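PDB 6WHJ: ribokinase, which probably catalyses the magnesium-dependent transfer of phosphate from ATP to O-5 of D-ribose, yielding D-ribose 5-phosphate. Local coordinates for residues L169-N174 with L188-I193; A7-I12 with A138-M143; P231-V236 with V248-Y253; D130-L135 with I159-A164. One frame throughout, in Å; residues are numbered along the deposited sequence.

How the contacts relate
Contacts 1, 2 and 3 are three joints of one mixed sheet, and contact 4 lies among the helices packed against it. Contact 2, with its parallel central strands, is buried and almost wholly apolar in its side chains. Contact 1, also buried, continues the sheet through strand 170-173, a neighbour of strand 140-143, but adds a charged carboxylate. Contact 3 lies farther out, where the sheet turns antiparallel, and mixes an aromatic ring with amide, hydroxyl and water. Contact 4 relies on apolar packing alone between its helices, with Q161 at the exposed border. Helix 149-165 of contact 4 is followed in the chain by strand 170-173 of contact 1, and K163 joins them through D192 and I190.

Contact 1 (L169-N174 with L188-I193); sequences LRFVFN and LSITDI
With chi1 at 179° the F171 ring swings away from its own N and lies beside I190 and T191, while D192 (chi1 -61°) turns its carboxylate back to the strand. There D192 OD1 takes the N-H of F171 on its anti lone pair, 2.6 Å from F171 N. On the same edge of the strand, F171 O receives two amides: D192 N at 2.8 Å, in the carbonyl plane, and I193 N at 3.1 Å. Such a joint closes a beta-alpha-beta unit: strand 170-173 leads through helix 184-188 to strand 193-194, and with I193 N on F171 O, F173 N to I193 O at 3.0 Å makes V172 and I193 a parallel bridge. I190 O lies at the edge of the F171 ring, 3.4 Å from CD2, and I190 CG1 touches that same CD2 at 3.5 Å. T191 OG1 passes obliquely near F173 CB, although its hydrogen-bond partner is I187 O. The R170 side chain crosses D192 at about a right angle, CD 3.6 Å from D192 CG; its NH1 bonds S167 O and L169 O, while D192 has salt bridges to K163 (OD1) and K234 (OD2), likely to keep it ionised.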
loop_
_atom_site.group_PDB
_atom_site.type_symbol
_atom_site.label_atom_id
_atom_site.label_comp_id
_atom_site.label_asym_id
_atom_site.label_seq_id
_atom_site.Cartn_x
_atom_site.Cartn_y
_atom_site.Cartn_z
ATOM N N LEU B 169 -7.037 38.998 3.811
ATOM C CA LEU B 169 -6.633 37.620 3.576
ATOM C C LEU B 169 -5.706 37.148 4.693
ATOM O O LEU B 169 -4.766 37.857 5.070
ATOM C CB LEU B 169 -5.927 37.502 2.228
ATOM C CG LEU B 169 -5.353 36.124 1.918
ATOM C CD1 LEU B 169 -6.461 35.111 1.810
ATOM C CD2 LEU B 169 -4.551 36.171 0.659
ATOM N N ARG B 170 -5.996 35.971 5.246
ATOM C CA ARG B 170 -5.161 35.337 6.255
ATOM C C ARG B 170 -4.684 33.987 5.731
ATOM O O ARG B 170 -5.453 33.250 5.106
ATOM C CB ARG B 170 -5.922 35.143 7.569
ATOM C CG ARG B 170 -6.251 36.433 8.260
ATOM C CD ARG B 170 -5.056 37.192 8.767
ATOM N NE ARG B 170 -5.513 38.412 9.429
ATOM C CZ ARG B 170 -5.695 39.579 8.812
ATOM N NH1 ARG B 170 -5.427 39.703 7.516
ATOM N NH2 ARG B 170 -6.136 40.628 9.497
ATOM N N PHE B 171 -3.413 33.677 5.966
ATOM C CA PHE B 171 -2.807 32.409 5.565
ATOM C C PHE B 171 -2.787 31.466 6.772
ATOM O O PHE B 171 -2.113 31.736 7.773
ATOM C CB PHE B 171 -1.403 32.663 5.020
ATOM C CG PHE B 171 -0.652 31.426 4.584
ATOM C CD1 PHE B 171 -1.310 30.246 4.278
ATOM C CD2 PHE B 171 0.732 31.474 4.434
ATOM C CE1 PHE B 171 -0.601 29.126 3.863
ATOM C CE2 PHE B 171 1.443 30.367 4.018
ATOM C CZ PHE B 171 0.774 29.188 3.733
ATOM N N VAL B 172 -3.540 30.368 6.674
ATOM C CA VAL B 172 -3.545 29.300 7.666
ATOM C C VAL B 172 -2.687 28.159 7.132
ATOM O O VAL B 172 -3.000 27.578 6.083
ATOM C CB VAL B 172 -4.970 28.808 7.966
ATOM C CG1 VAL B 172 -4.939 27.704 9.057
ATOM C CG2 VAL B 172 -5.876 29.980 8.354
ATOM N N PHE B 173 -1.608 27.840 7.851
ATOM C CA PHE B 173 -0.672 26.792 7.468
ATOM C C PHE B 173 -0.739 25.645 8.470
ATOM O O PHE B 173 -0.421 25.823 9.650
ATOM C CB PHE B 173 0.747 27.354 7.361
ATOM C CG PHE B 173 1.793 26.329 6.981
ATOM C CD1 PHE B 173 1.570 25.426 5.955
ATOM C CD2 PHE B 173 3.022 26.308 7.623
ATOM C CE1 PHE B 173 2.537 24.489 5.602
ATOM C CE2 PHE B 173 3.990 25.384 7.273
ATOM C CZ PHE B 173 3.744 24.470 6.253
ATOM N N ASN B 174 -1.137 24.462 7.991
ATOM C CA ASN B 174 -1.144 23.237 8.782
ATOM C C ASN B 174 0.037 22.372 8.360
ATOM O O ASN B 174 -0.036 21.701 7.322
ATOM C CB ASN B 174 -2.465 22.486 8.585
ATOM C CG ASN B 174 -2.453 21.105 9.192
ATOM O OD1 ASN B 174 -2.976 20.161 8.606
ATOM N ND2 ASN B 174 -1.836 20.971 10.358
ATOM N N LEU B 188 6.567 30.231 7.127
ATOM C CA LEU B 188 6.038 30.950 8.280
ATOM C C LEU B 188 6.086 32.468 8.113
ATOM O O LEU B 188 5.291 33.167 8.745
ATOM C CB LEU B 188 6.793 30.542 9.547
ATOM C CG LEU B 188 6.398 29.217 10.202
ATOM C CD1 LEU B 188 7.468 28.737 11.174
ATOM C CD2 LEU B 188 5.086 29.398 10.931
ATOM N N SER B 189 6.979 32.994 7.272
ATOM C CA SER B 189 7.115 34.443 7.157
ATOM C C SER B 189 5.877 35.105 6.570
ATOM O O SER B 189 5.699 36.315 6.737
ATOM C CB SER B 189 8.326 34.795 6.308
ATOM O OG SER B 189 8.222 34.187 5.035
ATOM N N ILE B 190 5.010 34.353 5.895
ATOM C CA ILE B 190 3.733 34.889 5.446
ATOM C C ILE B 190 2.567 34.168 6.086
ATOM O O ILE B 190 1.413 34.498 5.798
ATOM C CB ILE B 190 3.592 34.855 3.909
ATOM C CG1 ILE B 190 3.499 33.404 3.435
ATOM C CG2 ILE B 190 4.754 35.617 3.231
ATOM C CD1 ILE B 190 2.791 33.244 2.116
ATOM N N THR B 191 2.836 33.208 6.969
ATOM C CA THR B 191 1.781 32.535 7.704
ATOM C C THR B 191 1.188 33.488 8.730
ATOM O O THR B 191 1.912 34.199 9.441
ATOM C CB THR B 191 2.325 31.296 8.409
ATOM O OG1 THR B 191 2.737 30.329 7.434
ATOM C CG2 THR B 191 1.260 30.681 9.328
ATOM N N ASP B 192 -0.137 33.514 8.798
ATOM C CA ASP B 192 -0.818 34.290 9.814
ATOM C C ASP B 192 -1.201 33.439 11.014
ATOM O O ASP B 192 -1.071 33.895 12.152
ATOM C CB ASP B 192 -2.061 34.954 9.218
ATOM C CG ASP B 192 -1.716 35.910 8.087
ATOM O OD1 ASP B 192 -2.013 35.598 6.908
ATOM O OD2 ASP B 192 -1.123 36.964 8.384
ATOM N N ILE B 193 -1.673 32.217 10.772
ATOM C CA ILE B 193 -2.079 31.275 11.810
ATOM C C ILE B 193 -1.436 29.923 11.530
ATOM O O ILE B 193 -1.703 29.310 10.490
ATOM C CB ILE B 193 -3.607 31.138 11.890
ATOM C CG1 ILE B 193 -4.245 32.501 12.191
ATOM C CG2 ILE B 193 -3.998 30.056 12.904
ATOM C CD1 ILE B 193 -5.737 32.534 12.032
#

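Contact 2 (A7-I12 with A138-M143); sequences AKIVII and ATLVVM
I9-I12 and L140-M143 run parallel as neighbouring strands, their axes 4.6 Å apart at closest approach and turned by 19°, with V10 N to L140 O at 3.0 Å and V142 N to V10 O at 2.8 Å among the bonds that zip them. At the entry K8 O accepts from both T139 N and L140 N. In the doubly wound alpha/beta core of the ribokinase fold, such strands have helices on both faces. V142 lies alongside I11, pointing the same way, with I11 CG1 4.2 Å from V142 CB; I9 and L140 share that face, where helix 272-287 packs. Across the sheet, V141 holds CG2 anti to its backbone N (chi1 58° for CG1), in the path of the extended I12 branch, and I12 CD1 meets it at 3.7 Å. V10 CG2 rests on A138 CB at 3.9 Å, and helices 131-135 and 149-165 pack over this side. The lysine end of K8 passes T139 and bonds K137 O. With branched aliphatic groups on both faces, the polar groups between the strands are paired main chain to main chain, leaving the side chains of both faces to pack.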
loop_
_atom_site.group_PDB
_atom_site.type_symbol
_atom_site.label_atom_id
_atom_site.label_comp_id
_atom_site.label_asym_id
_atom_site.label_seq_id
_atom_site.Cartn_x
_atom_site.Cartn_y
_atom_site.Cartn_z
ATOM N N ALA B 7 -15.625 32.740 -3.616
ATOM C CA ALA B 7 -14.896 31.808 -2.772
ATOM C C ALA B 7 -14.257 32.585 -1.634
ATOM O O ALA B 7 -13.615 33.614 -1.865
ATOM C CB ALA B 7 -13.842 31.047 -3.575
ATOM N N LYS B 8 -14.457 32.110 -0.402
ATOM C CA LYS B 8 -13.865 32.749 0.764
ATOM C C LYS B 8 -12.773 31.916 1.419
ATOM O O LYS B 8 -11.916 32.484 2.099
ATOM C CB LYS B 8 -14.944 33.054 1.816
ATOM C CG LYS B 8 -16.154 33.850 1.326
ATOM C CD LYS B 8 -16.030 35.333 1.637
ATOM C CE LYS B 8 -15.167 36.060 0.613
ATOM N NZ LYS B 8 -14.660 37.364 1.141
ATOM N N ILE B 9 -12.755 30.605 1.192
ATOM C CA ILE B 9 -11.706 29.715 1.678
ATOM C C ILE B 9 -11.088 29.041 0.464
ATOM O O ILE B 9 -11.791 28.368 -0.300
ATOM C CB ILE B 9 -12.240 28.664 2.670
ATOM C CG1 ILE B 9 -12.916 29.334 3.874
ATOM C CG2 ILE B 9 -11.107 27.737 3.143
ATOM C CD1 ILE B 9 -13.768 28.383 4.705
ATOM N N VAL B 10 -9.786 29.234 0.277
ATOM C CA VAL B 10 -9.036 28.635 -0.819
ATOM C C VAL B 10 -8.049 27.649 -0.197
ATOM O O VAL B 10 -7.234 28.031 0.653
ATOM C CB VAL B 10 -8.317 29.705 -1.667
ATOM C CG1 VAL B 10 -7.529 29.074 -2.802
ATOM C CG2 VAL B 10 -9.300 30.723 -2.208
ATOM N N ILE B 11 -8.125 26.385 -0.594
ATOM C CA ILE B 11 -7.234 25.350 -0.073
ATOM C C ILE B 11 -6.334 24.892 -1.215
ATOM O O ILE B 11 -6.814 24.343 -2.215
ATOM C CB ILE B 11 -8.001 24.161 0.535
ATOM C CG1 ILE B 11 -8.994 24.619 1.601
ATOM C CG2 ILE B 11 -7.040 23.143 1.115
ATOM C CD1 ILE B 11 -10.399 24.781 1.077
ATOM N N ILE B 12 -5.038 25.139 -1.079
ATOM C CA ILE B 12 -4.052 24.753 -2.078
ATOM C C ILE B 12 -3.303 23.553 -1.517
ATOM O O ILE B 12 -2.482 23.706 -0.604
ATOM C CB ILE B 12 -3.085 25.900 -2.393
ATOM C CG1 ILE B 12 -3.852 27.197 -2.689
ATOM C CG2 ILE B 12 -2.217 25.536 -3.570
ATOM C CD1 ILE B 12 -2.971 28.450 -2.688
ATOM N N ALA B 138 -10.682 36.506 -1.301
ATOM C CA ALA B 138 -10.933 35.503 -0.279
ATOM C C ALA B 138 -10.547 36.021 1.113
ATOM O O ALA B 138 -9.893 37.054 1.267
ATOM C CB ALA B 138 -10.165 34.219 -0.602
ATOM N N THR B 139 -10.965 35.279 2.141
ATOM C CA THR B 139 -10.608 35.572 3.526
ATOM C C THR B 139 -9.474 34.689 4.034
ATOM O O THR B 139 -8.565 35.179 4.716
ATOM C CB THR B 139 -11.820 35.399 4.454
ATOM O OG1 THR B 139 -12.892 36.256 4.033
ATOM C CG2 THR B 139 -11.443 35.756 5.886
ATOM N N LEU B 140 -9.504 33.401 3.694
ATOM C CA LEU B 140 -8.524 32.440 4.162
ATOM C C LEU B 140 -7.934 31.669 2.991
ATOM O O LEU B 140 -8.641 31.318 2.040
ATOM C CB LEU B 140 -9.153 31.452 5.148
ATOM C CG LEU B 140 -9.804 32.039 6.393
ATOM C CD1 LEU B 140 -10.383 30.902 7.229
ATOM C CD2 LEU B 140 -8.782 32.854 7.185
ATOM N N VAL B 141 -6.637 31.396 3.075
ATOM C CA VAL B 141 -5.975 30.466 2.176
ATOM C C VAL B 141 -5.235 29.461 3.046
ATOM O O VAL B 141 -4.601 29.848 4.032
ATOM C CB VAL B 141 -5.033 31.180 1.183
ATOM C CG1 VAL B 141 -3.967 31.980 1.896
ATOM C CG2 VAL B 141 -4.401 30.162 0.245
ATOM N N VAL B 142 -5.354 28.169 2.709
ATOM C CA VAL B 142 -4.896 27.069 3.557
ATOM C C VAL B 142 -3.947 26.178 2.767
ATOM O O VAL B 142 -4.219 25.835 1.609
ATOM C CB VAL B 142 -6.075 26.231 4.101
ATOM C CG1 VAL B 142 -5.601 25.285 5.186
ATOM C CG2 VAL B 142 -7.179 27.128 4.628
ATOM N N MET B 143 -2.835 25.792 3.395
ATOM C CA MET B 143 -1.858 24.910 2.772
ATOM C C MET B 143 -1.364 23.903 3.801
ATOM O O MET B 143 -1.447 24.132 5.010
ATOM C CB MET B 143 -0.660 25.689 2.214
ATOM C CG MET B 143 -1.013 26.731 1.170
ATOM S SD MET B 143 0.439 27.388 0.334
ATOM C CE MET B 143 1.004 25.959 -0.593
#

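Contact 3 (P231-V236 with V248-Y253); sequences PSLKFV and VQTKSY
T250 and L233 meet at the open end of a beta hairpin, strands 235-239 and 245-249, in which V236 and V248 form a hydrogen-bonded antiparallel pair, V236 N to V248 O at 2.9 Å, and F235 faces Q249 in a non-hydrogen-bonded one. The T250 hydroxyl sits between its own N and carbonyl carbon (chi1 60°), a rotamer that aims OG1 at L233 O, to which it donates at 2.9 Å. Its methyl, anti to the carbonyl carbon, lies against the leucine too, CG2 3.8 Å from L233 CG. T250 N adds a bond to K234 O from well above that carbonyl's plane. On the face away from V236 and V248, Q249 extends with CG anti to its N (chi1 -166°) and lies alongside F235, Q249 CG 3.7 Å from CE2 of the ring. Ring and amide planes differ by 27°, and helix 301-318 touches the ring through I301 and I304. K234 folds back, NZ bonding S232 O on a lone pair as well as D192. One water links the two segments, accepting from Q249 NE2 at 3.0 Å and donating to K234 O at a long 3.3 Å.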
loop_
_atom_site.group_PDB
_atom_site.type_symbol
_atom_site.label_atom_id
_atom_site.label_comp_id
_atom_site.label_asym_id
_atom_site.label_seq_id
_atom_site.Cartn_x
_atom_site.Cartn_y
_atom_site.Cartn_z
ATOM N N PRO B 231 7.255 38.230 10.067
ATOM C CA PRO B 231 6.531 39.478 10.352
ATOM C C PRO B 231 5.025 39.304 10.423
ATOM O O PRO B 231 4.344 40.221 10.897
ATOM C CB PRO B 231 6.923 40.389 9.178
ATOM C CG PRO B 231 7.242 39.430 8.064
ATOM C CD PRO B 231 7.834 38.209 8.711
ATOM N N SER B 232 4.478 38.189 9.929
ATOM C CA SER B 232 3.031 38.021 9.862
ATOM C C SER B 232 2.432 37.133 10.946
ATOM O O SER B 232 1.237 37.274 11.227
ATOM C CB SER B 232 2.620 37.460 8.495
ATOM O OG SER B 232 3.246 36.219 8.242
ATOM N N LEU B 233 3.197 36.215 11.541
ATOM C CA LEU B 233 2.598 35.208 12.422
ATOM C C LEU B 233 1.944 35.852 13.634
ATOM O O LEU B 233 2.592 36.579 14.394
ATOM C CB LEU B 233 3.636 34.176 12.867
ATOM C CG LEU B 233 3.116 33.024 13.749
ATOM C CD1 LEU B 233 2.050 32.185 13.079
ATOM C CD2 LEU B 233 4.263 32.138 14.205
ATOM N N LYS B 234 0.661 35.551 13.832
ATOM C CA LYS B 234 -0.126 36.149 14.899
ATOM C C LYS B 234 -0.586 35.148 15.946
ATOM O O LYS B 234 -0.734 35.518 17.114
ATOM C CB LYS B 234 -1.357 36.853 14.315
ATOM C CG LYS B 234 -1.014 38.051 13.452
ATOM C CD LYS B 234 -2.147 38.376 12.487
ATOM C CE LYS B 234 -1.692 39.409 11.466
ATOM N NZ LYS B 234 -0.898 38.768 10.378
ATOM N N PHE B 235 -0.839 33.901 15.550
ATOM C CA PHE B 235 -1.318 32.876 16.461
ATOM C C PHE B 235 -0.738 31.533 16.060
ATOM O O PHE B 235 -0.627 31.228 14.871
ATOM C CB PHE B 235 -2.847 32.788 16.464
ATOM C CG PHE B 235 -3.518 34.032 16.948
ATOM C CD1 PHE B 235 -4.028 34.953 16.048
ATOM C CD2 PHE B 235 -3.631 34.286 18.307
ATOM C CE1 PHE B 235 -4.641 36.094 16.488
ATOM C CE2 PHE B 235 -4.240 35.431 18.753
ATOM C CZ PHE B 235 -4.748 36.342 17.843
ATOM N N VAL B 236 -0.396 30.732 17.060
ATOM C CA VAL B 236 -0.087 29.323 16.877
ATOM C C VAL B 236 -1.205 28.554 17.552
ATOM O O VAL B 236 -1.442 28.723 18.755
ATOM C CB VAL B 236 1.275 28.948 17.478
ATOM C CG1 VAL B 236 1.547 27.463 17.278
ATOM C CG2 VAL B 236 2.377 29.793 16.869
ATOM N N VAL B 248 -1.946 30.241 21.210
ATOM C CA VAL B 248 -0.981 31.152 21.808
ATOM C C VAL B 248 -0.779 32.313 20.856
ATOM O O VAL B 248 -0.519 32.104 19.666
ATOM C CB VAL B 248 0.359 30.462 22.117
ATOM C CG1 VAL B 248 1.300 31.425 22.823
ATOM C CG2 VAL B 248 0.135 29.221 22.967
ATOM N N GLN B 249 -0.904 33.532 21.379
ATOM C CA GLN B 249 -0.616 34.732 20.607
ATOM C C GLN B 249 0.886 34.970 20.573
ATOM O O GLN B 249 1.572 34.782 21.579
ATOM C CB GLN B 249 -1.294 35.946 21.234
ATOM C CG GLN B 249 -1.334 37.154 20.321
ATOM C CD GLN B 249 -2.313 38.198 20.795
ATOM O OE1 GLN B 249 -2.894 38.078 21.872
ATOM N NE2 GLN B 249 -2.549 39.204 19.964
ATOM N N THR B 250 1.401 35.395 19.422
ATOM C CA THR B 250 2.808 35.778 19.362
ATOM C C THR B 250 3.048 37.088 20.123
ATOM O O THR B 250 2.129 37.868 20.380
ATOM C CB THR B 250 3.272 35.918 17.911
ATOM O OG1 THR B 250 2.498 36.922 17.245
ATOM C CG2 THR B 250 3.123 34.591 17.159
ATOM N N LYS B 251 4.304 37.284 20.538
ATOM C CA LYS B 251 4.792 38.497 21.209
ATOM C C LYS B 251 4.293 38.631 22.646
ATOM O O LYS B 251 5.098 38.871 23.550
ATOM C CB LYS B 251 4.417 39.779 20.447
ATOM C CG LYS B 251 4.749 39.793 18.949
ATOM C CD LYS B 251 6.211 39.484 18.663
ATOM C CE LYS B 251 6.436 39.304 17.163
ATOM N NZ LYS B 251 7.471 38.269 16.865
ATOM N N SER B 252 2.991 38.449 22.877
ATOM C CA SER B 252 2.421 38.582 24.218
ATOM C C SER B 252 2.234 37.257 24.934
ATOM O O SER B 252 2.230 37.231 26.170
ATOM C CB SER B 252 1.053 39.271 24.161
ATOM O OG SER B 252 0.085 38.434 23.537
ATOM N N TYR B 253 2.075 36.173 24.178
ATOM C CA TYR B 253 1.853 34.816 24.688
ATOM C C TYR B 253 0.552 34.681 25.478
ATOM O O TYR B 253 0.428 33.789 26.321
ATOM C CB TYR B 253 3.060 34.329 25.503
ATOM C CG TYR B 253 4.339 34.451 24.701
ATOM C CD1 TYR B 253 4.600 33.592 23.646
ATOM C CD2 TYR B 253 5.260 35.454 24.974
ATOM C CE1 TYR B 253 5.745 33.716 22.896
ATOM C CE2 TYR B 253 6.419 35.584 24.225
ATOM C CZ TYR B 253 6.654 34.713 23.184
ATOM O OH TYR B 253 7.802 34.846 22.432
HETATM O O HOH W 1 -1.726 38.636 17.121
#

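Contact 4 (D130-L135 with I159-A164); sequences DLMAVL and IKQAKA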
loop_
_atom_site.group_PDB
_atom_site.type_symbol
_atom_site.label_atom_id
_atom_site.label_comp_id
_atom_site.label_asym_id
_atom_site.label_seq_id
_atom_site.Cartn_x
_atom_site.Cartn_y
_atom_site.Cartn_z
ATOM N N ASP B 130 -4.876 31.678 -12.824
ATOM C CA ASP B 130 -5.897 32.625 -12.396
ATOM C C ASP B 130 -6.143 32.584 -10.898
ATOM O O ASP B 130 -7.162 33.100 -10.430
ATOM C CB ASP B 130 -7.190 32.372 -13.166
ATOM C CG ASP B 130 -7.034 32.662 -14.639
ATOM O OD1 ASP B 130 -6.514 33.750 -14.964
ATOM O OD2 ASP B 130 -7.389 31.794 -15.465
ATOM N N LEU B 131 -5.203 32.028 -10.135
ATOM C CA LEU B 131 -5.387 31.913 -8.695
ATOM C C LEU B 131 -5.404 33.280 -8.029
ATOM O O LEU B 131 -6.161 33.500 -7.077
ATOM C CB LEU B 131 -4.272 31.051 -8.108
ATOM C CG LEU B 131 -4.168 30.909 -6.589
ATOM C CD1 LEU B 131 -5.414 30.226 -6.049
ATOM C CD2 LEU B 131 -2.923 30.133 -6.223
ATOM N N MET B 132 -4.575 34.210 -8.519
ATOM C CA MET B 132 -4.458 35.525 -7.898
ATOM C C MET B 132 -5.811 36.228 -7.838
ATOM O O MET B 132 -6.136 36.885 -6.842
ATOM C CB MET B 132 -3.436 36.375 -8.664
ATOM C CG MET B 132 -3.223 37.771 -8.098
ATOM S SD MET B 132 -2.447 37.784 -6.454
ATOM C CE MET B 132 -0.813 37.142 -6.842
ATOM N N ALA B 133 -6.620 36.086 -8.888
ATOM C CA ALA B 133 -7.920 36.749 -8.913
ATOM C C ALA B 133 -8.820 36.246 -7.792
ATOM O O ALA B 133 -9.589 37.020 -7.211
ATOM C CB ALA B 133 -8.595 36.538 -10.272
ATOM N N VAL B 134 -8.731 34.953 -7.466
ATOM C CA VAL B 134 -9.558 34.389 -6.404
ATOM C C VAL B 134 -9.027 34.798 -5.036
ATOM O O VAL B 134 -9.799 35.160 -4.140
ATOM C CB VAL B 134 -9.624 32.854 -6.542
ATOM C CG1 VAL B 134 -10.549 32.264 -5.493
ATOM C CG2 VAL B 134 -10.053 32.446 -7.934
ATOM N N LEU B 135 -7.703 34.796 -4.871
ATOM C CA LEU B 135 -7.098 35.065 -3.574
ATOM C C LEU B 135 -7.336 36.498 -3.111
ATOM O O LEU B 135 -7.470 36.742 -1.906
ATOM C CB LEU B 135 -5.597 34.793 -3.654
ATOM C CG LEU B 135 -5.094 33.356 -3.549
ATOM C CD1 LEU B 135 -3.577 33.303 -3.785
ATOM C CD2 LEU B 135 -5.445 32.794 -2.176
ATOM N N ILE B 159 0.891 34.130 -2.430
ATOM C CA ILE B 159 0.083 34.552 -1.292
ATOM C C ILE B 159 0.614 35.862 -0.711
ATOM O O ILE B 159 -0.159 36.757 -0.340
ATOM C CB ILE B 159 0.048 33.425 -0.254
ATOM C CG1 ILE B 159 -0.609 32.182 -0.860
ATOM C CG2 ILE B 159 -0.733 33.862 0.976
ATOM C CD1 ILE B 159 -0.495 30.951 0.017
ATOM N N LYS B 160 1.942 36.011 -0.651
ATOM C CA LYS B 160 2.532 37.263 -0.182
ATOM C C LYS B 160 2.064 38.432 -1.034
ATOM O O LYS B 160 1.724 39.501 -0.508
ATOM C CB LYS B 160 4.061 37.155 -0.174
ATOM C CG LYS B 160 4.831 38.405 0.287
ATOM C CD LYS B 160 6.334 38.190 0.161
ATOM C CE LYS B 160 7.135 39.375 0.663
ATOM N NZ LYS B 160 8.582 39.289 0.283
ATOM N N GLN B 161 2.002 38.230 -2.351
ATOM C CA GLN B 161 1.505 39.266 -3.250
ATOM C C GLN B 161 0.001 39.472 -3.109
ATOM O O GLN B 161 -0.490 40.592 -3.298
ATOM C CB GLN B 161 1.839 38.906 -4.697
ATOM C CG GLN B 161 3.244 39.267 -5.145
ATOM C CD GLN B 161 3.595 38.673 -6.501
ATOM O OE1 GLN B 161 2.818 38.751 -7.453
ATOM N NE2 GLN B 161 4.787 38.098 -6.600
ATOM N N ALA B 162 -0.745 38.412 -2.773
ATOM C CA ALA B 162 -2.190 38.553 -2.610
ATOM C C ALA B 162 -2.531 39.281 -1.318
ATOM O O ALA B 162 -3.484 40.069 -1.281
ATOM C CB ALA B 162 -2.871 37.185 -2.646
ATOM N N LYS B 163 -1.760 39.052 -0.248
ATOM C CA LYS B 163 -2.087 39.742 0.996
ATOM C C LYS B 163 -1.776 41.234 0.907
ATOM O O LYS B 163 -2.452 42.051 1.548
ATOM C CB LYS B 163 -1.371 39.105 2.192
ATOM C CG LYS B 163 -1.836 37.675 2.441
ATOM C CD LYS B 163 -1.466 37.101 3.803
ATOM C CE LYS B 163 -0.115 37.515 4.305
ATOM N NZ LYS B 163 -0.037 37.237 5.773
ATOM N N ALA B 164 -0.792 41.616 0.092
ATOM C CA ALA B 164 -0.505 43.034 -0.060
ATOM C C ALA B 164 -1.642 43.744 -0.782
ATOM O O ALA B 164 -1.846 44.944 -0.585
ATOM C CB ALA B 164 0.820 43.230 -0.797
#
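I159, which meets L135 across the contact, also holds the shortest backbone bond of the two segments: K163 N donates to I159 O at 2.8 Å, a regular i to i+4 bond of helix 149-165; A162 points at helix 131-135 and I159 lies on its flank. The two helices run 9.7 Å apart at closest approach and cross at -42°. Their nearest backbones are those of L135 and A162, and here the methyl A162 CB lies 3.8 Å from L135 CB; the close approach uses the small alanine methyl. L135 then carries its branch farther along, anti to its carbonyl carbon (chi1 -80°), and CD1 reaches I159 CG1 at 4.3 Å. M132 works from the other flank. Its chain leaves anti to the backbone N and then bends twice, at chi2 and chi3, which curls the thioether over A162, M132 SD standing 3.9 Å from A162 CB, while the terminal methyl CE touches Q161 CB at 3.8 Å, the two side chains crossing at about a right angle. Q161, at the exposed border, sends its amide to E157 of its own helix. Between the two segments the packing is apolar. Beneath, L135 and I159 both rest on V141 of strand 140-143, and L131 and V134 lean on strand 9-12, so the two helices form one layer on this face of the parallel part of the mixed sheet.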